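Local atomic coordinates of saposin-like protein (Necator americanus, PDB entry 3S63), a protein that probably binds lipids and interacts with membranes, as a hookworm member of the saposin-like family. Residues G67-P71 with M72-L76. Sequence-based numbering, arbitrary orientation.
Sequences GSFKP and MEVCL
Backbone bonds between K70 and E73, and between P71 and C75, start the helix that follows the loop. K70 holds the N-cap position, and its carbonyl O takes the amide N of E73 at 2.9 Å, an i to i+3 bond. The carbonyl O of P71 takes the amide N of C75 at 3.1 Å, the i to i+4 bond of a first alpha-helical turn, and the amide N of V74 adds a weak bond to the same oxygen. Amides of a first turn have no preceding turn to bond, so proline loses nothing here, and its ring restrains phi near the helical value.

The P71 nitrogen sits over one face of the F69 ring, 4.1 Å above its plane. Apolar contact comes from CE2 of F69, 3.7 Å from CG1 of V74 and meeting it obliquely. With chi1 at 51°, V74 places CG1 between its own backbone N and carbonyl carbon, on the side of this ring. Here the loop and helix 71-77, the last modelled helix of the disulfide-bonded saposin fold, close on helices 3-20 and 46-65: aromatic F69 stacks on F18 and touches M64, branched V74 fills a buried place against L14 and L59, and buried C75 forms a disulfide with C10.

On the exposed side, which suits charged residues, the long chains of K70 and E73 run side by side. CD of K70 approaches OE1 of E73 to 3.6 Å, whereas NZ stays 4.3 Å from that oxygen, too far for a salt bridge.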
loop_
_atom_site.group_PDB
_atom_site.type_symbol
_atom_site.label_atom_id
_atom_site.label_comp_id
_atom_site.label_asym_id
_atom_site.label_seq_id
_atom_site.Cartn_x
_atom_site.Cartn_y
_atom_site.Cartn_z
ATOM N N GLY A 67 -11.745 -7.773 3.298
ATOM C CA GLY A 67 -11.808 -7.898 4.741
ATOM C C GLY A 67 -10.582 -8.572 5.322
ATOM O O GLY A 67 -10.243 -8.397 6.497
ATOM N N SER A 68 -9.913 -9.361 4.499
ATOM C CA SER A 68 -8.635 -9.930 4.897
ATOM C C SER A 68 -7.796 -8.868 5.592
ATOM O O SER A 68 -7.344 -9.026 6.724
ATOM C CB SER A 68 -7.879 -10.443 3.655
ATOM O OG SER A 68 -7.897 -9.489 2.592
ATOM N N PHE A 69 -7.696 -7.742 4.907
ATOM C CA PHE A 69 -6.498 -6.925 4.882
ATOM C C PHE A 69 -5.351 -7.200 5.847
ATOM O O PHE A 69 -5.430 -6.930 7.044
ATOM C CB PHE A 69 -6.803 -5.442 4.796
ATOM C CG PHE A 69 -5.791 -4.709 4.005
ATOM C CD1 PHE A 69 -5.111 -3.637 4.539
ATOM C CD2 PHE A 69 -5.465 -5.148 2.730
ATOM C CE1 PHE A 69 -4.142 -2.987 3.791
ATOM C CE2 PHE A 69 -4.501 -4.502 1.982
ATOM C CZ PHE A 69 -3.841 -3.426 2.514
ATOM N N LYS A 70 -4.283 -7.740 5.270
ATOM C CA LYS A 70 -2.984 -7.780 5.897
ATOM C C LYS A 70 -2.022 -7.133 4.905
ATOM O O LYS A 70 -1.715 -7.717 3.867
ATOM C CB LYS A 70 -2.571 -9.225 6.170
ATOM C CG LYS A 70 -3.624 -10.042 6.903
ATOM C CD LYS A 70 -3.342 -11.538 6.787
ATOM C CE LYS A 70 -4.604 -12.380 7.011
ATOM N NZ LYS A 70 -5.530 -12.370 5.827
ATOM N N PRO A 71 -1.564 -5.909 5.212
ATOM C CA PRO A 71 -0.675 -5.123 4.355
ATOM C C PRO A 71 0.534 -5.922 3.852
ATOM O O PRO A 71 0.847 -5.884 2.668
ATOM C CB PRO A 71 -0.210 -4.004 5.287
ATOM C CG PRO A 71 -1.304 -3.840 6.231
ATOM C CD PRO A 71 -1.841 -5.211 6.476
ATOM N N MET A 72 1.201 -6.638 4.749
ATOM C CA MET A 72 2.406 -7.364 4.395
ATOM C C MET A 72 2.144 -8.421 3.340
ATOM O O MET A 72 3.064 -8.906 2.698
ATOM C CB MET A 72 3.027 -8.001 5.636
ATOM C CG MET A 72 3.715 -9.319 5.369
ATOM S SD MET A 72 5.486 -9.292 5.670
ATOM C CE MET A 72 5.940 -7.808 4.801
ATOM N N GLU A 73 0.891 -8.774 3.134
ATOM C CA GLU A 73 0.590 -9.873 2.227
ATOM C C GLU A 73 0.462 -9.340 0.818
ATOM O O GLU A 73 0.890 -9.974 -0.147
ATOM C CB GLU A 73 -0.720 -10.548 2.630
ATOM C CG GLU A 73 -0.791 -12.033 2.335
ATOM C CD GLU A 73 -0.627 -12.875 3.594
ATOM O OE1 GLU A 73 -1.661 -13.330 4.146
ATOM O OE2 GLU A 73 0.535 -13.074 4.031
ATOM N N VAL A 74 -0.149 -8.168 0.702
ATOM C CA VAL A 74 -0.375 -7.572 -0.601
ATOM C C VAL A 74 0.960 -7.017 -1.100
ATOM O O VAL A 74 1.204 -6.961 -2.297
ATOM C CB VAL A 74 -1.515 -6.510 -0.540
ATOM C CG1 VAL A 74 -1.254 -5.538 0.562
ATOM C CG2 VAL A 74 -1.687 -5.776 -1.864
ATOM N N CYS A 75 1.842 -6.657 -0.172
ATOM C CA CYS A 75 3.170 -6.149 -0.515
ATOM C C CYS A 75 4.124 -7.264 -0.961
ATOM O O CYS A 75 5.105 -7.021 -1.661
ATOM C CB CYS A 75 3.764 -5.386 0.672
ATOM S SG CYS A 75 2.932 -3.812 1.022
ATOM N N LEU A 76 3.828 -8.485 -0.535
ATOM C CA LEU A 76 4.551 -9.662 -0.970
ATOM C C LEU A 76 4.156 -10.013 -2.399
ATOM O O LEU A 76 4.990 -10.442 -3.195
ATOM C CB LEU A 76 4.232 -10.836 -0.034
ATOM C CG LEU A 76 4.889 -10.844 1.353
ATOM C CD1 LEU A 76 4.300 -11.906 2.257
ATOM C CD2 LEU A 76 6.397 -11.014 1.250
#